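Local coordinates for iron Transport-associated domain protein (PDB 4H8Q) that binds heme as a NEAT domain of the anthrax hemophore IsdX2, which extracts heme from methemoglobin and probably serves bacterial iron acquisition, at residues D13-I18 / R42-D47; L101-K106 / Y118-Q123; T35-P40 / M54-S59. The protein carries 1 engineered substitution. One frame throughout, in Å; residues are numbered along the deposited sequence.

Contact 1. Residues D13-I18 / R42-D47; sequences DGQYDI and RLTVKD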
loop_
_atom_site.group_PDB
_atom_site.type_symbol
_atom_site.label_atom_id
_atom_site.label_comp_id
_atom_site.label_asym_id
_atom_site.label_seq_id
_atom_site.Cartn_x
_atom_site.Cartn_y
_atom_site.Cartn_z
ATOM N N ASP A 13 5.891 20.789 1.641
ATOM C CA ASP A 13 6.105 19.946 2.815
ATOM C C ASP A 13 4.930 19.971 3.788
ATOM O O ASP A 13 4.365 21.030 4.068
ATOM C CB ASP A 13 7.400 20.347 3.527
ATOM C CG ASP A 13 8.626 20.099 2.677
ATOM O OD1 ASP A 13 8.471 19.927 1.447
ATOM O OD2 ASP A 13 9.744 20.073 3.235
ATOM N N GLY A 14 4.570 18.794 4.296
ATOM C CA GLY A 14 3.442 18.635 5.200
ATOM C C GLY A 14 2.834 17.247 5.079
ATOM O O GLY A 14 3.355 16.411 4.346
ATOM N N GLN A 15 1.734 17.015 5.791
ATOM C CA GLN A 15 1.056 15.716 5.819
ATOM C C GLN A 15 -0.365 15.854 5.253
ATOM O O GLN A 15 -1.114 16.729 5.680
ATOM C CB GLN A 15 0.973 15.215 7.262
ATOM C CG GLN A 15 1.564 13.840 7.513
ATOM C CD GLN A 15 1.900 13.607 8.984
ATOM O OE1 GLN A 15 1.622 14.447 9.847
ATOM N NE2 GLN A 15 2.510 12.465 9.274
ATOM N N TYR A 16 -0.744 14.979 4.321
ATOM C CA TYR A 16 -2.024 15.110 3.613
ATOM C C TYR A 16 -2.777 13.790 3.511
ATOM O O TYR A 16 -2.159 12.728 3.497
ATOM C CB TYR A 16 -1.769 15.587 2.185
ATOM C CG TYR A 16 -0.967 16.855 2.064
ATOM C CD1 TYR A 16 -1.595 18.079 1.899
ATOM C CD2 TYR A 16 0.418 16.827 2.091
ATOM C CE1 TYR A 16 -0.861 19.245 1.781
ATOM C CE2 TYR A 16 1.161 17.990 1.966
ATOM C CZ TYR A 16 0.513 19.195 1.814
ATOM O OH TYR A 16 1.252 20.353 1.696
ATOM N N ASP A 17 -4.103 13.855 3.390
ATOM C CA ASP A 17 -4.878 12.669 3.056
ATOM C C ASP A 17 -4.763 12.409 1.556
ATOM O O ASP A 17 -4.808 13.344 0.746
ATOM C CB ASP A 17 -6.361 12.851 3.409
ATOM C CG ASP A 17 -6.633 12.835 4.895
ATOM O OD1 ASP A 17 -5.734 12.431 5.671
ATOM O OD2 ASP A 17 -7.772 13.193 5.292
ATOM N N ILE A 18 -4.623 11.144 1.173
ATOM C CA ILE A 18 -4.656 10.802 -0.243
ATOM C C ILE A 18 -5.454 9.532 -0.495
ATOM O O ILE A 18 -5.150 8.469 0.037
ATOM C CB ILE A 18 -3.240 10.710 -0.856
ATOM C CG1 ILE A 18 -3.338 10.438 -2.365
ATOM C CG2 ILE A 18 -2.402 9.661 -0.135
ATOM C CD1 ILE A 18 -2.062 10.764 -3.131
ATOM N N ARG A 42 -1.957 8.334 4.188
ATOM C CA ARG A 42 -1.387 9.619 4.559
ATOM C C ARG A 42 -0.114 9.857 3.768
ATOM O O ARG A 42 0.794 9.027 3.738
ATOM C CB ARG A 42 -1.132 9.704 6.066
ATOM C CG ARG A 42 -2.412 9.752 6.908
ATOM C CD ARG A 42 -3.111 11.110 6.780
ATOM N NE ARG A 42 -2.508 12.088 7.687
ATOM C CZ ARG A 42 -2.735 13.398 7.646
ATOM N NH1 ARG A 42 -3.547 13.912 6.730
ATOM N NH2 ARG A 42 -2.144 14.197 8.526
ATOM N N LEU A 43 -0.079 11.001 3.103
ATOM C CA LEU A 43 1.056 11.405 2.303
ATOM C C LEU A 43 1.876 12.404 3.099
ATOM O O LEU A 43 1.351 13.407 3.574
ATOM C CB LEU A 43 0.549 12.071 1.026
ATOM C CG LEU A 43 1.521 12.959 0.251
ATOM C CD1 LEU A 43 2.651 12.124 -0.338
ATOM C CD2 LEU A 43 0.764 13.691 -0.845
ATOM N N THR A 44 3.162 12.126 3.253
ATOM C CA THR A 44 4.059 13.092 3.879
ATOM C C THR A 44 4.975 13.635 2.803
ATOM O O THR A 44 5.638 12.877 2.090
ATOM C CB THR A 44 4.905 12.459 4.993
ATOM O OG1 THR A 44 4.054 12.010 6.050
ATOM C CG2 THR A 44 5.902 13.481 5.541
ATOM N N VAL A 45 4.990 14.956 2.664
ATOM C CA VAL A 45 5.871 15.599 1.706
ATOM C C VAL A 45 7.004 16.231 2.500
ATOM O O VAL A 45 6.759 17.025 3.403
ATOM C CB VAL A 45 5.136 16.678 0.903
ATOM C CG1 VAL A 45 6.087 17.343 -0.078
ATOM C CG2 VAL A 45 3.940 16.074 0.171
ATOM N N LYS A 46 8.234 15.840 2.190
ATOM C CA LYS A 46 9.392 16.318 2.935
ATOM C C LYS A 46 10.595 16.450 2.015
ATOM O O LYS A 46 11.102 15.456 1.498
ATOM C CB LYS A 46 9.716 15.374 4.092
ATOM C CG LYS A 46 10.142 16.092 5.366
ATOM C CD LYS A 46 11.234 17.120 5.091
ATOM C CE LYS A 46 11.332 18.153 6.209
ATOM N NZ LYS A 46 10.089 18.979 6.323
ATOM N N ASP A 47 11.039 17.687 1.811
ATOM C CA ASP A 47 12.181 17.973 0.949
ATOM C C ASP A 47 11.965 17.464 -0.474
ATOM O O ASP A 47 12.842 16.818 -1.049
ATOM C CB ASP A 47 13.460 17.367 1.533
ATOM C CG ASP A 47 14.601 18.365 1.592
ATOM O OD1 ASP A 47 15.723 18.013 1.165
ATOM O OD2 ASP A 47 14.377 19.501 2.071
HETATM O O HOH W 1 -2.306 17.104 8.150
HETATM O O HOH W 2 -0.743 13.400 11.044
#
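Arg42 folds back over the neighbouring strand and clasps Asp17: its NH1 reaches Asp17 OD1 at 2.8 Å in a salt bridge. The approach is out of plane for both groups: NH1 comes from above the carboxylate plane, the oxygen is tilted from the guanidinium plane, and the planes stand 72° apart. Bends at chi2 and chi3 (-73° and -83°) curl the arginine chain so that one guanidinium face lies over the backbone of Gln15 and Tyr16. Two waters in the guanidinium plane then tie NH2 to Gln15 O and, more weakly, to Gln15 OE1, which helps fix the rotation of the group. Gln15 runs beside Thr44, its CG 3.4 Å from Thr44 OG1. On the face of Tyr16, Leu43 and Val45, the ring atom Tyr16 CE2 rests 3.8 Å from Val45 CG2, while Tyr16 OH bonds to Lys12 O. At the far end Asp13 OD2 accepts a nearly straight bond from Asp47 N (3.1 Å) and a weak one from Lys46 NZ, part of a second salt bridge. Reciprocal backbone bonds in the Gly14–Val45 and Tyr16–Leu43 pairs make this an antiparallel ladder, with Tyr16 N to Leu43 O at 2.7 Å. Strand 41-46 lies between strands 14-24 and 49-56 in the sheet; Ile18 and Leu43 both pack on Ile52 and Leu97.

Contact 2. Residues L101-K106 / Y118-Q123; sequences LNAKVK and YDVQIQ. With HEM (protoporphyrin IX containing Fe), chain B.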
loop_
_atom_site.group_PDB
_atom_site.type_symbol
_atom_site.label_atom_id
_atom_site.label_comp_id
_atom_site.label_asym_id
_atom_site.label_seq_id
_atom_site.Cartn_x
_atom_site.Cartn_y
_atom_site.Cartn_z
ATOM N N LEU A 101 1.526 2.648 -9.223
ATOM C CA LEU A 101 2.704 2.161 -8.523
ATOM C C LEU A 101 2.598 0.652 -8.426
ATOM O O LEU A 101 1.594 0.134 -7.941
ATOM C CB LEU A 101 2.770 2.777 -7.125
ATOM C CG LEU A 101 3.897 2.283 -6.214
ATOM C CD1 LEU A 101 5.288 2.598 -6.797
ATOM C CD2 LEU A 101 3.744 2.885 -4.829
ATOM N N ASN A 102 3.607 -0.058 -8.919
ATOM C CA ASN A 102 3.610 -1.511 -8.825
ATOM C C ASN A 102 3.937 -1.973 -7.417
ATOM O O ASN A 102 4.820 -1.421 -6.760
ATOM C CB ASN A 102 4.614 -2.120 -9.796
ATOM C CG ASN A 102 4.221 -1.915 -11.239
ATOM O OD1 ASN A 102 3.045 -2.023 -11.598
ATOM N ND2 ASN A 102 5.207 -1.617 -12.082
ATOM N N ALA A 103 3.227 -2.999 -6.959
ATOM C CA ALA A 103 3.485 -3.563 -5.643
ATOM C C ALA A 103 3.316 -5.073 -5.692
ATOM O O ALA A 103 2.790 -5.622 -6.664
ATOM C CB ALA A 103 2.547 -2.955 -4.606
ATOM N N LYS A 104 3.788 -5.737 -4.649
ATOM C CA LYS A 104 3.681 -7.183 -4.534
ATOM C C LYS A 104 3.204 -7.481 -3.132
ATOM O O LYS A 104 3.540 -6.765 -2.180
ATOM C CB LYS A 104 5.044 -7.840 -4.734
ATOM C CG LYS A 104 5.549 -7.792 -6.171
ATOM C CD LYS A 104 6.990 -8.260 -6.257
ATOM C CE LYS A 104 7.444 -8.367 -7.706
ATOM N NZ LYS A 104 6.669 -9.422 -8.434
ATOM N N VAL A 105 2.416 -8.537 -2.998
ATOM C CA VAL A 105 1.893 -8.924 -1.694
ATOM C C VAL A 105 1.977 -10.441 -1.543
ATOM O O VAL A 105 1.776 -11.181 -2.509
ATOM C CB VAL A 105 0.441 -8.405 -1.489
ATOM C CG1 VAL A 105 -0.548 -9.076 -2.472
ATOM C CG2 VAL A 105 0.004 -8.584 -0.042
ATOM N N LYS A 106 2.319 -10.901 -0.340
ATOM C CA LYS A 106 2.257 -12.318 -0.012
ATOM C C LYS A 106 1.242 -12.513 1.100
ATOM O O LYS A 106 1.260 -11.799 2.097
ATOM C CB LYS A 106 3.623 -12.860 0.406
ATOM C CG LYS A 106 3.640 -14.358 0.668
ATOM C CD LYS A 106 5.068 -14.839 0.874
ATOM C CE LYS A 106 5.158 -16.359 0.958
ATOM N NZ LYS A 106 4.757 -16.844 2.301
ATOM N N TYR A 118 1.083 -12.190 -5.124
ATOM C CA TYR A 118 0.466 -11.508 -6.251
ATOM C C TYR A 118 1.188 -10.222 -6.564
ATOM O O TYR A 118 1.805 -9.606 -5.686
ATOM C CB TYR A 118 -0.972 -11.106 -5.920
ATOM C CG TYR A 118 -1.903 -12.211 -5.502
ATOM C CD1 TYR A 118 -2.504 -13.024 -6.451
ATOM C CD2 TYR A 118 -2.211 -12.419 -4.167
ATOM C CE1 TYR A 118 -3.367 -14.034 -6.081
ATOM C CE2 TYR A 118 -3.082 -13.439 -3.783
ATOM C CZ TYR A 118 -3.662 -14.225 -4.750
ATOM O OH TYR A 118 -4.525 -15.234 -4.383
ATOM N N ASP A 119 1.078 -9.806 -7.820
ATOM C CA ASP A 119 1.371 -8.444 -8.215
ATOM C C ASP A 119 0.084 -7.616 -8.189
ATOM O O ASP A 119 -0.987 -8.114 -8.525
ATOM C CB ASP A 119 1.965 -8.434 -9.628
ATOM C CG ASP A 119 3.320 -9.116 -9.696
ATOM O OD1 ASP A 119 3.481 -10.055 -10.501
ATOM O OD2 ASP A 119 4.231 -8.706 -8.960
ATOM N N VAL A 120 0.174 -6.361 -7.764
ATOM C CA VAL A 120 -0.944 -5.436 -7.874
ATOM C C VAL A 120 -0.412 -4.061 -8.245
ATOM O O VAL A 120 0.805 -3.822 -8.206
ATOM C CB VAL A 120 -1.703 -5.292 -6.541
ATOM C CG1 VAL A 120 -2.358 -6.595 -6.150
ATOM C CG2 VAL A 120 -0.738 -4.829 -5.436
ATOM N N GLN A 121 -1.319 -3.163 -8.618
ATOM C CA GLN A 121 -0.969 -1.761 -8.798
ATOM C C GLN A 121 -1.746 -0.885 -7.833
ATOM O O GLN A 121 -2.917 -1.132 -7.554
ATOM C CB GLN A 121 -1.235 -1.292 -10.230
ATOM C CG GLN A 121 -0.181 -1.734 -11.228
ATOM C CD GLN A 121 -0.387 -3.155 -11.682
ATOM O OE1 GLN A 121 -1.447 -3.488 -12.212
ATOM N NE2 GLN A 121 0.614 -4.005 -11.483
ATOM N N ILE A 122 -1.085 0.142 -7.313
ATOM C CA ILE A 122 -1.771 1.136 -6.509
ATOM C C ILE A 122 -1.999 2.372 -7.364
ATOM O O ILE A 122 -1.064 2.886 -7.983
ATOM C CB ILE A 122 -0.941 1.514 -5.266
ATOM C CG1 ILE A 122 -0.780 0.286 -4.368
ATOM C CG2 ILE A 122 -1.620 2.650 -4.506
ATOM C CD1 ILE A 122 0.315 0.419 -3.293
ATOM N N GLN A 123 -3.240 2.842 -7.408
ATOM C CA GLN A 123 -3.550 4.087 -8.105
ATOM C C GLN A 123 -4.056 5.108 -7.106
ATOM O O GLN A 123 -5.105 4.920 -6.499
ATOM C CB GLN A 123 -4.595 3.873 -9.202
ATOM C CG GLN A 123 -4.876 5.133 -10.008
ATOM C CD GLN A 123 -4.174 5.123 -11.356
ATOM O OE1 GLN A 123 -4.578 4.400 -12.270
ATOM N NE2 GLN A 123 -3.114 5.919 -11.485
HETATM C CHA HEM B . -7.228 -13.424 -5.716
HETATM C CHB HEM B . -10.032 -15.443 -2.307
HETATM C CHC HEM B . -7.664 -12.995 1.171
HETATM C CHD HEM B . -5.262 -10.528 -2.261
HETATM C C1A HEM B . -8.179 -14.184 -5.090
HETATM C C2A HEM B . -9.095 -15.104 -5.739
HETATM C C3A HEM B . -9.864 -15.646 -4.788
HETATM C C4A HEM B . -9.460 -15.109 -3.510
HETATM C CMA HEM B . -10.991 -16.681 -4.987
HETATM C CAA HEM B . -9.171 -15.373 -7.264
HETATM C CBA HEM B . -9.722 -14.135 -7.971
HETATM C CGA HEM B . -11.101 -13.753 -7.473
HETATM O O1A HEM B . -11.966 -14.652 -7.329
HETATM O O2A HEM B . -11.364 -12.544 -7.234
HETATM C C1B HEM B . -9.648 -14.937 -1.085
HETATM C C2B HEM B . -10.286 -15.240 0.173
HETATM C C3B HEM B . -9.648 -14.574 1.132
HETATM C C4B HEM B . -8.566 -13.819 0.523
HETATM C CMB HEM B . -11.516 -16.161 0.358
HETATM C CAB HEM B . -10.021 -14.628 2.630
HETATM C CBB HEM B . -9.409 -13.828 3.497
HETATM C C1C HEM B . -6.828 -12.090 0.546
HETATM C C2C HEM B . -6.003 -11.095 1.206
HETATM C C3C HEM B . -5.336 -10.414 0.266
HETATM C C4C HEM B . -5.714 -10.951 -1.033
HETATM C CMC HEM B . -5.911 -10.887 2.739
HETATM C CAC HEM B . -4.340 -9.261 0.510
HETATM C CBC HEM B . -3.632 -8.785 -0.513
HETATM C C1D HEM B . -5.573 -11.099 -3.473
HETATM C C2D HEM B . -5.000 -10.665 -4.719
HETATM C C3D HEM B . -5.604 -11.552 -5.789
HETATM C C4D HEM B . -6.487 -12.451 -5.090
HETATM C CMD HEM B . -3.991 -9.528 -4.931
HETATM C CAD HEM B . -5.318 -11.505 -7.301
HETATM C CBD HEM B . -6.496 -10.874 -8.030
HETATM C CGD HEM B . -6.776 -9.483 -7.536
HETATM O O1D HEM B . -5.842 -8.629 -7.479
HETATM O O2D HEM B . -7.964 -9.221 -7.215
HETATM N NA HEM B . -8.427 -14.214 -3.736
HETATM N NB HEM B . -8.600 -14.064 -0.838
HETATM N NC HEM B . -6.630 -11.959 -0.816
HETATM N ND HEM B . -6.447 -12.158 -3.724
HETATM FE FE HEM B . -7.362 -13.262 -2.267
HETATM O O HOH W 3 3.857 -5.553 -9.365
#
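Three hydrogen-bonded pairs, Leu101–Ile122, Ala103–Val120 and Val105–Tyr118, supply six backbone bonds to this antiparallel hairpin, including Ala103 N to Val120 O at 2.8 Å. Among the charged side chains, Lys104 and Asp119 run alongside each other, and Lys104 NZ meets the syn lone pair of Asp119 OD2 at 2.6 Å. The bend at the end of the lysine (chi4 -65°) turns its ammonium onto this oxygen, which a water also links to Ala103 O. Of the amides, Gln121 NE2 gives Asn102 OD1 a weak bond (3.1 Å), with the two planes 89° apart. Gln121 NE2 also bonds to Asp25 OD1 and Gln121 OE1 accepts from Lys26 N, while Asn102 ND2 binds Glu68 OE1. Apolar groups fill the other face: Ala103 CB touches Val120 CG2 at 3.9 Å, and Val105 CG1 rests on Tyr118 CB, at the edge of its ring. Heme extends this face. Tyr118 lays its ring over one pyrrole, HEM C3D standing 3.3 Å above the ring centre, while its OH bonds to Tyr114 OH. As in related NEAT domains, Tyr114 is probably the axial iron ligand and Tyr118 its second-shell partner. Val105 CG1 and Val120 CG1 touch the porphyrin's substituents, the latter 3.6 Å from HEM CMD. The hairpin is flanked by strand 62-69 beside 101-109 and strand 14-24 beside 114-125, with Phe92 of strand 87-94 packing on Leu101 and Ile122.

Contact 3. Residues T35-P40 / M54-S59; sequences TYVVSP and MTLKNS. Engineered in segment 35-40: Thr35 (natural residue Gln). With HEM (protoporphyrin IX containing Fe), chain B.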
loop_
_atom_site.group_PDB
_atom_site.type_symbol
_atom_site.label_atom_id
_atom_site.label_comp_id
_atom_site.label_asym_id
_atom_site.label_seq_id
_atom_site.Cartn_x
_atom_site.Cartn_y
_atom_site.Cartn_z
ATOM N N THR A 35 -9.812 -4.559 -0.309
ATOM C CA THR A 35 -10.623 -4.793 0.880
ATOM C C THR A 35 -9.804 -4.675 2.170
ATOM O O THR A 35 -10.349 -4.409 3.250
ATOM C CB THR A 35 -11.226 -6.220 0.804
ATOM O OG1 THR A 35 -12.193 -6.271 -0.259
ATOM C CG2 THR A 35 -11.882 -6.626 2.109
ATOM N N TYR A 36 -8.493 -4.858 2.040
ATOM C CA TYR A 36 -7.606 -5.026 3.191
ATOM C C TYR A 36 -6.671 -3.847 3.399
ATOM O O TYR A 36 -5.680 -3.950 4.116
ATOM C CB TYR A 36 -6.799 -6.317 3.048
ATOM C CG TYR A 36 -7.691 -7.532 3.042
ATOM C CD1 TYR A 36 -8.159 -8.068 4.229
ATOM C CD2 TYR A 36 -8.099 -8.112 1.848
ATOM C CE1 TYR A 36 -8.995 -9.169 4.235
ATOM C CE2 TYR A 36 -8.934 -9.214 1.839
ATOM C CZ TYR A 36 -9.381 -9.734 3.040
ATOM O OH TYR A 36 -10.220 -10.822 3.048
ATOM N N VAL A 37 -6.981 -2.728 2.757
ATOM C CA VAL A 37 -6.233 -1.500 2.983
ATOM C C VAL A 37 -7.198 -0.395 3.384
ATOM O O VAL A 37 -8.394 -0.453 3.081
ATOM C CB VAL A 37 -5.478 -1.052 1.715
ATOM C CG1 VAL A 37 -4.569 -2.153 1.234
ATOM C CG2 VAL A 37 -6.464 -0.642 0.619
ATOM N N VAL A 38 -6.685 0.610 4.081
ATOM C CA VAL A 38 -7.504 1.753 4.442
ATOM C C VAL A 38 -7.215 2.938 3.532
ATOM O O VAL A 38 -6.073 3.352 3.382
ATOM C CB VAL A 38 -7.266 2.177 5.892
ATOM C CG1 VAL A 38 -8.048 3.452 6.203
ATOM C CG2 VAL A 38 -7.635 1.047 6.839
ATOM N N SER A 39 -8.253 3.468 2.892
ATOM C CA SER A 39 -8.117 4.710 2.145
ATOM C C SER A 39 -8.997 5.742 2.851
ATOM O O SER A 39 -10.099 5.408 3.275
ATOM C CB SER A 39 -8.577 4.510 0.695
ATOM O OG SER A 39 -8.549 5.727 -0.027
ATOM N N PRO A 40 -8.525 6.995 2.975
ATOM C CA PRO A 40 -7.268 7.478 2.401
ATOM C C PRO A 40 -6.048 7.092 3.215
ATOM O O PRO A 40 -6.125 6.866 4.441
ATOM C CB PRO A 40 -7.427 9.002 2.452
ATOM C CG PRO A 40 -8.305 9.232 3.625
ATOM C CD PRO A 40 -9.272 8.083 3.634
ATOM N N MET A 54 0.415 3.696 4.811
ATOM C CA MET A 54 -0.813 2.977 4.487
ATOM C C MET A 54 -1.110 1.930 5.549
ATOM O O MET A 54 -0.221 1.167 5.931
ATOM C CB MET A 54 -0.637 2.271 3.142
ATOM C CG MET A 54 -1.868 1.528 2.682
ATOM S SD MET A 54 -1.607 0.846 1.039
ATOM C CE MET A 54 -1.251 2.328 0.107
ATOM N N THR A 55 -2.355 1.886 6.012
ATOM C CA THR A 55 -2.786 0.878 6.972
ATOM C C THR A 55 -3.253 -0.401 6.274
ATOM O O THR A 55 -4.100 -0.360 5.366
ATOM C CB THR A 55 -3.918 1.414 7.868
ATOM O OG1 THR A 55 -3.433 2.542 8.615
ATOM C CG2 THR A 55 -4.400 0.336 8.830
ATOM N N LEU A 56 -2.686 -1.525 6.700
ATOM C CA LEU A 56 -3.109 -2.846 6.242
ATOM C C LEU A 56 -4.011 -3.477 7.292
ATOM O O LEU A 56 -3.672 -3.500 8.485
ATOM C CB LEU A 56 -1.891 -3.746 6.037
ATOM C CG LEU A 56 -0.835 -3.276 5.035
ATOM C CD1 LEU A 56 0.357 -4.209 5.006
ATOM C CD2 LEU A 56 -1.445 -3.174 3.652
ATOM N N LYS A 57 -5.158 -3.981 6.851
ATOM C CA LYS A 57 -6.056 -4.730 7.722
ATOM C C LYS A 57 -5.748 -6.221 7.624
ATOM O O LYS A 57 -5.024 -6.647 6.730
ATOM C CB LYS A 57 -7.506 -4.436 7.349
ATOM C CG LYS A 57 -7.880 -2.973 7.587
ATOM C CD LYS A 57 -8.805 -2.419 6.515
ATOM C CE LYS A 57 -10.195 -2.978 6.619
ATOM N NZ LYS A 57 -11.101 -2.336 5.621
ATOM N N ASN A 58 -6.279 -7.009 8.556
ATOM C CA ASN A 58 -5.911 -8.422 8.657
ATOM C C ASN A 58 -4.408 -8.624 8.545
ATOM O O ASN A 58 -3.928 -9.487 7.802
ATOM C CB ASN A 58 -6.660 -9.253 7.613
ATOM C CG ASN A 58 -8.127 -9.405 7.952
ATOM O OD1 ASN A 58 -8.961 -8.612 7.517
ATOM N ND2 ASN A 58 -8.442 -10.404 8.760
ATOM N N SER A 59 -3.666 -7.826 9.310
ATOM C CA SER A 59 -2.211 -7.774 9.214
ATOM C C SER A 59 -1.545 -9.148 9.311
ATOM O O SER A 59 -0.605 -9.452 8.578
ATOM C CB SER A 59 -1.654 -6.846 10.310
ATOM O OG SER A 59 -0.236 -6.810 10.277
HETATM C CHA HEM B . -7.228 -13.424 -5.716
HETATM C CHB HEM B . -10.032 -15.443 -2.307
HETATM C CHC HEM B . -7.664 -12.995 1.171
HETATM C CHD HEM B . -5.262 -10.528 -2.261
HETATM C C1A HEM B . -8.179 -14.184 -5.090
HETATM C C2A HEM B . -9.095 -15.104 -5.739
HETATM C C3A HEM B . -9.864 -15.646 -4.788
HETATM C C4A HEM B . -9.460 -15.109 -3.510
HETATM C CMA HEM B . -10.991 -16.681 -4.987
HETATM C CAA HEM B . -9.171 -15.373 -7.264
HETATM C CBA HEM B . -9.722 -14.135 -7.971
HETATM C CGA HEM B . -11.101 -13.753 -7.473
HETATM O O1A HEM B . -11.966 -14.652 -7.329
HETATM O O2A HEM B . -11.364 -12.544 -7.234
HETATM C C1B HEM B . -9.648 -14.937 -1.085
HETATM C C2B HEM B . -10.286 -15.240 0.173
HETATM C C3B HEM B . -9.648 -14.574 1.132
HETATM C C4B HEM B . -8.566 -13.819 0.523
HETATM C CMB HEM B . -11.516 -16.161 0.358
HETATM C CAB HEM B . -10.021 -14.628 2.630
HETATM C CBB HEM B . -9.409 -13.828 3.497
HETATM C C1C HEM B . -6.828 -12.090 0.546
HETATM C C2C HEM B . -6.003 -11.095 1.206
HETATM C C3C HEM B . -5.336 -10.414 0.266
HETATM C C4C HEM B . -5.714 -10.951 -1.033
HETATM C CMC HEM B . -5.911 -10.887 2.739
HETATM C CAC HEM B . -4.340 -9.261 0.510
HETATM C CBC HEM B . -3.632 -8.785 -0.513
HETATM C C1D HEM B . -5.573 -11.099 -3.473
HETATM C C2D HEM B . -5.000 -10.665 -4.719
HETATM C C3D HEM B . -5.604 -11.552 -5.789
HETATM C C4D HEM B . -6.487 -12.451 -5.090
HETATM C CMD HEM B . -3.991 -9.528 -4.931
HETATM C CAD HEM B . -5.318 -11.505 -7.301
HETATM C CBD HEM B . -6.496 -10.874 -8.030
HETATM C CGD HEM B . -6.776 -9.483 -7.536
HETATM O O1D HEM B . -5.842 -8.629 -7.479
HETATM O O2D HEM B . -7.964 -9.221 -7.215
HETATM N NA HEM B . -8.427 -14.214 -3.736
HETATM N NB HEM B . -8.600 -14.064 -0.838
HETATM N NC HEM B . -6.630 -11.959 -0.816
HETATM N ND HEM B . -6.447 -12.158 -3.724
HETATM FE FE HEM B . -7.362 -13.262 -2.267
HETATM O O HOH W 4 -11.083 -0.894 3.398
HETATM O O HOH W 5 -4.016 3.931 5.094
HETATM O O HOH W 6 -4.384 5.400 6.978
#
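Tyr36 meets Asn58 edge-on: Asn58 OD1 lies in the plane of the ring, 3.3 Å from Tyr36 CE1, with the amide turned 77° to it. One ring face carries the heme methyl HEM CMC, 3.4 Å above its centre. The opposite face is partly covered by CG2 of Thr35, an engineered residue that replaces the natural glutamine. Trp61, another pocket residue, also touches Tyr36. Tyr36 OH reaches the heme vinyl, 3.1 Å from HEM CBB. With CG anti to the carbonyl carbon (chi1 -63°), the tyrosine ring extends from the loop to the rim of the porphyrin.

Behind the ring, the backbone holds this position. Lys57 N donates to Tyr36 O at 2.8 Å, and Val38 N to Thr55 O at 3.0 Å; these bonds bracket a single bridge between Val37 and Leu56. In this NEAT domain, an immunoglobulin-like beta-sandwich, the loop between strands 14-24 and 41-46 is thereby joined to strand 49-56 and the residues that follow it, beside the heme pocket. Lys57 adds a side-chain bond: bent at chi2 and chi3, it brings NZ to Thr35 O, 3.2 Å away, and a water bridges the same NZ to Val37 O. The aliphatic part of this lysine crosses Val38 at about a right angle, its CD 3.7 Å from Val38 CG2. Val38 also lies alongside Thr55, and another water joins Val38 O to Thr55 N.

On the inner side Val37 CG1 touches Leu56 CD2 at 4.1 Å and Met54 SD. Farther out, Phe20 packs against both Val37 and Met54, and Val90 backs Leu56.

Contacts 2 and 3 share the heme: contact 2 brings Tyr118, Val105 and Val120 to it, contact 3 brings Tyr36, and Ser31 and Met32 add hydrogen bonds to it. Their centres lie about 13 Å apart, and they meet in the domain interior where Ile122 CD1 comes within 4.2 Å of Met54 CE. Contact 1 belongs to the end of the domain away from the ligand, its centre about 21 Å from that of contact 2 and about 18 Å from that of contact 3. It nevertheless touches contact 3, with Ile18 O 3.4 Å from Pro40 CB. Strand 14-24, which carries part of contact 1, runs beside strand 114-125 of contact 2.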